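Local coordinates for protein trehalose-6-phosphate phosphatase (Candida albicans, PDB 5DXI) that is a trehalose-phosphatase family member of the HAD clan, its phosphatase domain binding a magnesium ion and beryllium trifluoride in one pocket, at residues A[7-10]-A[11-14]; A[159-162]-A[163-167]; A[249-253]-A[254-258]; A[257-260]-A[261-265]. All blocks are in the same frame, centred on the assembly; numbering follows the deposited sequence.

Contact 1 of 4, residues A[7-10]-A[11-14]; sequences ALNR and PLLL
Asn9 and Arg10 lead the chain into helix 10-19, and the first helical bonds already span the two segments: Leu13 N donates to Asn9 O at 3.0 Å, and Leu14 N to Arg10 O at 2.9 Å. Both are nearly straight, with N-H...O angles above 160°. Asn9, the centre of an inverse gamma turn, is the N-cap. Its CG is anti to the backbone N (chi1 -173°), which swings the amide forward over the first turn, where OD1 accepts from Leu12 N at 3.2 Å. That donor stands well above the amide plane, 58° out of it. The same OD1 lies 3.5 Å from Pro11 CD, while the amide carbon CG rests against Leu12 CB. One residue before the cap, Leu8 sends its CD2 to Leu13 CD2 (3.9 Å), the two side chains crossing at about a right angle. Both also reach strand 266-271, at Val269 and Tyr267 respectively, and both touch Thr293 on helix 287-298. Arg10 NH1 forms a salt bridge with Glu292 of that helix. The cap therefore supplies Leu12 N with the acceptor that a preceding helical turn would have given, while the leucine pair anchors the helix start by apolar packing.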
# COMPACT_ATOMS: atom_id res chain seq x y z
N ALA A 7 -8.94 13.78 11.69
CA ALA A 7 -8.46 14.21 10.37
C ALA A 7 -6.97 14.50 10.49
O ALA A 7 -6.50 14.89 11.56
CB ALA A 7 -9.22 15.44 9.88
N LEU A 8 -6.24 14.31 9.40
CA LEU A 8 -4.80 14.58 9.38
C LEU A 8 -4.53 16.05 9.70
O LEU A 8 -5.19 16.94 9.17
CB LEU A 8 -4.20 14.23 8.01
CG LEU A 8 -2.71 14.56 7.80
CD1 LEU A 8 -1.81 13.81 8.79
CD2 LEU A 8 -2.29 14.29 6.35
N ASN A 9 -3.55 16.27 10.56
CA ASN A 9 -3.08 17.61 10.91
C ASN A 9 -2.08 18.08 9.83
O ASN A 9 -0.87 17.92 9.97
CB ASN A 9 -2.43 17.57 12.30
CG ASN A 9 -2.06 18.94 12.84
OD1 ASN A 9 -1.86 19.89 12.08
ND2 ASN A 9 -1.96 19.04 14.16
N ARG A 10 -2.59 18.68 8.76
CA ARG A 10 -1.73 19.02 7.64
C ARG A 10 -0.63 20.04 7.98
O ARG A 10 0.51 19.85 7.55
CB ARG A 10 -2.59 19.49 6.46
CG ARG A 10 -3.64 18.45 6.06
CD ARG A 10 -4.30 18.78 4.74
NE ARG A 10 -5.65 18.21 4.64
CZ ARG A 10 -6.39 18.29 3.54
NH1 ARG A 10 -5.90 18.89 2.46
NH2 ARG A 10 -7.61 17.76 3.52
N PRO A 11 -0.94 21.09 8.77
CA PRO A 11 0.15 22.02 9.13
C PRO A 11 1.31 21.38 9.89
O PRO A 11 2.46 21.72 9.61
CB PRO A 11 -0.56 23.06 10.00
CG PRO A 11 -1.95 23.11 9.41
CD PRO A 11 -2.26 21.66 9.11
N LEU A 12 1.00 20.48 10.82
CA LEU A 12 2.04 19.74 11.53
C LEU A 12 2.84 18.87 10.56
O LEU A 12 4.06 18.81 10.63
CB LEU A 12 1.44 18.87 12.65
CG LEU A 12 2.40 17.86 13.31
CD1 LEU A 12 3.61 18.57 13.89
CD2 LEU A 12 1.73 17.01 14.38
N LEU A 13 2.13 18.18 9.66
CA LEU A 13 2.81 17.32 8.69
C LEU A 13 3.82 18.16 7.90
O LEU A 13 4.98 17.77 7.73
CB LEU A 13 1.82 16.64 7.75
CG LEU A 13 2.45 15.61 6.80
CD1 LEU A 13 2.91 14.37 7.59
CD2 LEU A 13 1.48 15.20 5.73
N LEU A 14 3.36 19.34 7.48
CA LEU A 14 4.19 20.27 6.71
C LEU A 14 5.40 20.70 7.52
O LEU A 14 6.52 20.73 7.02
CB LEU A 14 3.36 21.49 6.28
CG LEU A 14 4.04 22.59 5.45
CD1 LEU A 14 4.62 22.04 4.15
CD2 LEU A 14 3.06 23.72 5.17

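Contact 2 of 4, residues A[159-162]-A[163-167]; sequences CMKE and LNDTV
The C-terminal turn of helix 149-165 carries this contact, which ends where Thr166 leaves helical backbone angles. Leu163 N donates to Cys159 O at 3.0 Å and Asn164 N to Met160 O at 3.1 Å. Toward the end the pattern frays: Asp165 N shares itself between Lys161 O and Glu162 O, both bonds weak, and Thr166 N reaches Glu162 O only weakly. The Thr166 hydroxyl adds a short bond to this same acceptor: with OG1 set between its backbone N and carbonyl carbon (chi1 56°), it donates to Glu162 O at 2.7 Å, tilted 31° from the carbonyl plane. On the outer side Lys161, bent at chi2 (63°), slants across the Asp165 carboxylate with CG, CD and CE all close to OD2; CE comes within 3.1 Å, and NZ completes a salt bridge to that oxygen at 3.6 Å. On the inner side Cys159 SG meets Leu163 CD1 at 3.8 Å. These two residues pack on Phe121 of helix 113-126 and Ile182 of strand 181-186, and Glu162 OE1 is hydrogen-bonded to Tyr124 OH of the same helix 113-126. Such a division, with i to i+4 apolar contact inside and an i to i+4 ion pair outside, is typical of an amphipathic helix, here one lying against a four-stranded antiparallel sheet.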
# COMPACT_ATOMS: atom_id res chain seq x y z
N CYS A 159 -17.21 -17.32 -0.60
CA CYS A 159 -15.93 -17.61 -1.22
C CYS A 159 -14.83 -17.45 -0.17
O CYS A 159 -13.94 -18.29 -0.07
CB CYS A 159 -15.67 -16.71 -2.43
SG CYS A 159 -14.10 -17.07 -3.27
N MET A 160 -14.93 -16.38 0.62
CA MET A 160 -13.99 -16.09 1.69
C MET A 160 -13.91 -17.24 2.68
O MET A 160 -12.83 -17.67 3.09
CB MET A 160 -14.41 -14.82 2.43
CG MET A 160 -14.13 -13.52 1.70
SD MET A 160 -12.38 -13.12 1.64
CE MET A 160 -11.98 -13.19 3.40
N LYS A 161 -15.08 -17.72 3.07
CA LYS A 161 -15.22 -18.84 4.00
C LYS A 161 -14.55 -20.10 3.46
O LYS A 161 -13.79 -20.76 4.18
CB LYS A 161 -16.71 -19.10 4.27
CG LYS A 161 -17.01 -20.26 5.21
CD LYS A 161 -16.45 -20.03 6.60
CE LYS A 161 -16.93 -21.10 7.58
NZ LYS A 161 -16.22 -21.01 8.88
N GLU A 162 -14.82 -20.41 2.20
CA GLU A 162 -14.33 -21.64 1.60
C GLU A 162 -12.82 -21.65 1.43
O GLU A 162 -12.17 -22.66 1.70
CB GLU A 162 -14.98 -21.88 0.24
CG GLU A 162 -14.35 -23.02 -0.54
CD GLU A 162 -15.15 -23.43 -1.75
OE1 GLU A 162 -16.28 -22.92 -1.92
OE2 GLU A 162 -14.64 -24.26 -2.54
N LEU A 163 -12.26 -20.52 0.99
CA LEU A 163 -10.81 -20.40 0.84
C LEU A 163 -10.15 -20.58 2.19
O LEU A 163 -9.15 -21.30 2.30
CB LEU A 163 -10.44 -19.04 0.25
CG LEU A 163 -10.77 -18.85 -1.22
CD1 LEU A 163 -10.68 -17.38 -1.61
CD2 LEU A 163 -9.80 -19.68 -2.06
N ASN A 164 -10.73 -19.96 3.21
CA ASN A 164 -10.19 -19.98 4.56
C ASN A 164 -10.30 -21.35 5.23
O ASN A 164 -9.56 -21.65 6.16
CB ASN A 164 -10.90 -18.92 5.42
CG ASN A 164 -10.27 -17.55 5.29
OD1 ASN A 164 -9.06 -17.41 5.15
ND2 ASN A 164 -11.10 -16.51 5.34
N ASP A 165 -11.24 -22.18 4.77
CA ASP A 165 -11.41 -23.51 5.33
C ASP A 165 -10.61 -24.57 4.59
O ASP A 165 -10.39 -25.66 5.12
CB ASP A 165 -12.89 -23.91 5.33
CG ASP A 165 -13.69 -23.19 6.41
OD1 ASP A 165 -13.13 -22.89 7.49
OD2 ASP A 165 -14.88 -22.92 6.15
N THR A 166 -10.17 -24.25 3.38
CA THR A 166 -9.42 -25.20 2.57
C THR A 166 -7.98 -24.75 2.32
O THR A 166 -7.07 -25.12 3.06
CB THR A 166 -10.12 -25.45 1.21
OG1 THR A 166 -10.31 -24.21 0.52
CG2 THR A 166 -11.47 -26.12 1.42
N VAL A 167 -7.79 -23.96 1.27
CA VAL A 167 -6.47 -23.52 0.85
C VAL A 167 -5.67 -22.86 1.98
O VAL A 167 -4.48 -23.13 2.14
CB VAL A 167 -6.56 -22.52 -0.33
CG1 VAL A 167 -5.17 -22.07 -0.76
CG2 VAL A 167 -7.30 -23.16 -1.51

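Contact 3 of 4, residues A[249-253]-A[254-258]; sequences KKWKG and DNRPT
Arg256 comes back from the loop to reach over one face of the indole of Trp251, five residues earlier at the end of helix 235-253. Its CB starts 3.5 Å from Trp251 O. A chi1 of -173° carries CG away from the Arg256 N, and the chain then runs extended to NE, alongside the tryptophan and pointing the same way, and CD passes 4.2 Å from Trp251 CG. The tip makes the closest approach: NH1 lies over one face of the indole, offset toward the rim, 3.2 Å from CE3. CZ is 4.5 Å from the centroid of the six-membered ring and only 10° off its normal, which defines a cation-pi contact. The guanidinium does not lie flat on the ring, because the two planes are 77° apart; it presents an edge to the aromatic face. Beyond this pair, Trp251 also packs on Leu224, and Arg256 on Ile221.

The backbone supports the return. Asp254 N closes the helix with a nearly straight bond to Lys250 O at 3.0 Å, and Arg256 N makes a weak one to Trp251 O. On the helix surface Lys250, bent at chi2 and chi4, curls its amine back to Asp254 OD2 at 3.1 Å, a salt bridge whose hydrogen bond is weak.

Two cations are thus answered differently at this helix end: the lysine by a carboxylate in an exposed setting, the arginine by the pi cloud of a buried indole. The NH1 end of the guanidinium points at the face, so the attraction is that of a cation over a pi face rather than a flat stack.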
# COMPACT_ATOMS: atom_id res chain seq x y z
N LYS A 249 7.13 2.12 18.04
CA LYS A 249 7.11 1.65 19.41
C LYS A 249 8.48 1.06 19.79
O LYS A 249 8.93 1.19 20.92
CB LYS A 249 6.01 0.62 19.63
CG LYS A 249 5.95 0.12 21.06
CD LYS A 249 4.86 -0.89 21.29
CE LYS A 249 4.82 -1.28 22.77
NZ LYS A 249 3.67 -2.16 23.12
N LYS A 250 9.14 0.44 18.81
CA LYS A 250 10.48 -0.11 19.02
C LYS A 250 11.42 1.04 19.33
O LYS A 250 12.23 0.97 20.27
CB LYS A 250 10.94 -0.89 17.78
CG LYS A 250 12.39 -1.36 17.79
CD LYS A 250 12.52 -2.52 18.77
CE LYS A 250 13.83 -3.27 18.62
NZ LYS A 250 15.02 -2.45 18.99
N TRP A 251 11.31 2.12 18.55
CA TRP A 251 12.11 3.31 18.80
C TRP A 251 11.84 3.97 20.16
O TRP A 251 12.76 4.52 20.77
CB TRP A 251 11.89 4.32 17.68
CG TRP A 251 12.57 3.94 16.40
CD1 TRP A 251 13.59 3.04 16.24
CD2 TRP A 251 12.29 4.46 15.09
NE1 TRP A 251 13.94 2.96 14.91
CE2 TRP A 251 13.16 3.82 14.19
CE3 TRP A 251 11.37 5.39 14.60
CZ2 TRP A 251 13.14 4.09 12.82
CZ3 TRP A 251 11.36 5.66 13.25
CH2 TRP A 251 12.24 5.01 12.37
N LYS A 252 10.59 3.96 20.65
CA LYS A 252 10.30 4.54 21.97
C LYS A 252 10.53 3.53 23.11
O LYS A 252 10.71 3.93 24.26
CB LYS A 252 8.89 5.13 22.05
CG LYS A 252 7.78 4.22 21.62
CD LYS A 252 6.47 5.00 21.44
CE LYS A 252 5.93 5.54 22.76
NZ LYS A 252 4.68 6.34 22.55
N GLY A 253 10.53 2.23 22.79
CA GLY A 253 10.90 1.22 23.77
C GLY A 253 12.36 1.44 24.09
O GLY A 253 12.78 1.47 25.26
N ASP A 254 13.15 1.59 23.04
CA ASP A 254 14.50 2.10 23.16
C ASP A 254 14.31 3.58 23.46
O ASP A 254 13.22 4.10 23.29
CB ASP A 254 15.30 1.86 21.88
CG ASP A 254 15.29 0.41 21.44
OD1 ASP A 254 14.57 -0.39 22.07
OD2 ASP A 254 15.97 0.08 20.45
N ASN A 255 15.32 4.27 23.95
CA ASN A 255 15.04 5.64 24.35
C ASN A 255 15.68 6.57 23.37
O ASN A 255 16.50 7.42 23.72
CB ASN A 255 15.49 5.90 25.78
CG ASN A 255 14.45 5.47 26.79
OD1 ASN A 255 13.52 6.22 27.10
ND2 ASN A 255 14.59 4.25 27.30
N ARG A 256 15.28 6.41 22.12
CA ARG A 256 15.80 7.22 21.04
C ARG A 256 15.34 8.66 21.23
O ARG A 256 14.19 8.90 21.58
CB ARG A 256 15.34 6.67 19.70
CG ARG A 256 15.97 7.35 18.52
CD ARG A 256 15.24 7.01 17.25
NE ARG A 256 15.63 7.94 16.19
CZ ARG A 256 14.96 8.09 15.06
NH1 ARG A 256 13.85 7.39 14.86
NH2 ARG A 256 15.38 8.96 14.15
N PRO A 257 16.26 9.61 21.02
CA PRO A 257 15.92 11.04 21.08
C PRO A 257 14.80 11.38 20.10
O PRO A 257 14.88 10.99 18.95
CB PRO A 257 17.22 11.72 20.68
CG PRO A 257 18.28 10.77 21.15
CD PRO A 257 17.71 9.40 20.93
N THR A 258 13.75 12.06 20.57
CA THR A 258 12.66 12.46 19.68
C THR A 258 13.00 13.78 19.01
O THR A 258 13.94 14.47 19.44
CB THR A 258 11.33 12.60 20.45
OG1 THR A 258 11.47 13.56 21.51
CG2 THR A 258 10.92 11.26 21.03

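Contact 4 of 4, residues A[257-260]-A[261-265]; sequences PTNK and FGSYG
The Phe261 ring has Lys260 over one face: CG sits 3.5 Å from the ring centroid and 16° off the normal, a CH-pi contact between neighbours whose side chains run side by side. The amide of Asn259 lies at the edge of the same ring. Phe261 also packs on Leu12, Asn15 and Asn16 of helix 10-19. At the second aromatic, Tyr264, Pro257 O approaches the edge, 3.6 Å from CE1, while Thr258 CG2 makes an off-centre CH-pi contact, 4.1 Å from the ring centroid. The phenol is tied by OH to Arg256 O.

Phe261 belongs to a type I beta turn from Asn259 to Gly262, closed by Gly262 N to Asn259 O at 3.0 Å. Asn259 N donates to Ser263 O at 2.9 Å. A chi1 of 59° folds the Asn259 side chain back over the turn, where OD1 accepts from Phe261 N at 2.7 Å and from Ser263 N at 3.0 Å. These donors arrive from opposite faces of the amide plane. ND2 gives a hydrogen to Ser263 OG at 3.2 Å, and that oxygen accepts from Gly265 N in an ST turn.

Gly262 and Gly265 both have positive phi, which favours glycine. Bonds at both ends of the Asn259 amide fix its rotation, and through it one side chain satisfies two backbone N-H groups in a loop without regular secondary structure.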
# COMPACT_ATOMS: atom_id res chain seq x y z
N PRO A 257 16.26 9.61 21.02
CA PRO A 257 15.92 11.04 21.08
C PRO A 257 14.80 11.38 20.10
O PRO A 257 14.88 10.99 18.95
CB PRO A 257 17.22 11.72 20.68
CG PRO A 257 18.28 10.77 21.15
CD PRO A 257 17.71 9.40 20.93
N THR A 258 13.75 12.06 20.57
CA THR A 258 12.66 12.46 19.68
C THR A 258 13.00 13.78 19.01
O THR A 258 13.94 14.47 19.44
CB THR A 258 11.33 12.60 20.45
OG1 THR A 258 11.47 13.56 21.51
CG2 THR A 258 10.92 11.26 21.03
N ASN A 259 12.24 14.15 17.98
CA ASN A 259 12.44 15.42 17.29
C ASN A 259 11.80 16.57 18.07
O ASN A 259 11.33 16.37 19.19
CB ASN A 259 11.87 15.37 15.86
CG ASN A 259 10.37 15.06 15.81
OD1 ASN A 259 9.63 15.35 16.74
ND2 ASN A 259 9.92 14.51 14.68
N LYS A 260 11.79 17.77 17.49
CA LYS A 260 11.20 18.94 18.14
C LYS A 260 9.70 18.80 18.39
O LYS A 260 9.12 19.61 19.10
CB LYS A 260 11.47 20.22 17.33
CG LYS A 260 10.68 20.31 16.03
CD LYS A 260 10.93 21.62 15.27
CE LYS A 260 10.93 22.82 16.20
NZ LYS A 260 10.84 24.10 15.44
N PHE A 261 9.06 17.82 17.76
CA PHE A 261 7.62 17.62 17.95
C PHE A 261 7.31 16.45 18.89
O PHE A 261 6.16 16.03 19.00
CB PHE A 261 6.92 17.38 16.60
CG PHE A 261 7.33 18.32 15.51
CD1 PHE A 261 6.68 19.53 15.34
CD2 PHE A 261 8.36 17.99 14.64
CE1 PHE A 261 7.06 20.41 14.34
CE2 PHE A 261 8.74 18.86 13.63
CZ PHE A 261 8.09 20.07 13.48
N GLY A 262 8.34 15.94 19.56
CA GLY A 262 8.18 14.81 20.47
C GLY A 262 7.87 13.49 19.78
O GLY A 262 7.46 12.52 20.42
N SER A 263 8.11 13.42 18.47
CA SER A 263 7.83 12.19 17.74
C SER A 263 9.07 11.68 17.04
O SER A 263 10.19 12.16 17.27
CB SER A 263 6.70 12.39 16.71
OG SER A 263 7.14 13.12 15.57
N TYR A 264 8.88 10.67 16.20
CA TYR A 264 9.95 10.17 15.36
C TYR A 264 9.63 10.44 13.89
O TYR A 264 10.30 9.92 13.00
CB TYR A 264 10.17 8.69 15.62
CG TYR A 264 10.61 8.39 17.04
CD1 TYR A 264 11.86 8.79 17.49
CD2 TYR A 264 9.78 7.70 17.91
CE1 TYR A 264 12.27 8.51 18.79
CE2 TYR A 264 10.18 7.42 19.20
CZ TYR A 264 11.42 7.83 19.63
OH TYR A 264 11.82 7.55 20.92
N GLY A 265 8.62 11.27 13.65
CA GLY A 265 8.25 11.62 12.29
C GLY A 265 7.45 10.56 11.54
O GLY A 265 7.38 10.59 10.31

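Overall arrangement
All four contacts are local, and none is wholly core. Contacts 1 and 3 are surface contacts at opposite kinds of helix end, a start and a finish; contacts 2 and 4 are partly buried. Contacts 3 and 4 share Pro257 and Thr258 and form one continuous passage from helix 235-253 to strand 266-271, with the Tyr264 hydroxyl close to backbone oxygens of contact 3. Contact 4 also touches contact 1, where Phe261 CD1 meets Leu12 CD1 at 3.5 Å. Contact 2 stands apart, its centre about 40 Å or more from the others, beside the separate antiparallel sheet. Contact 4 turns on the Asn259 amide, which bonds to backbone and side chain alike; ion pairing appears in contacts 2 and 3, and capping marks contact 1.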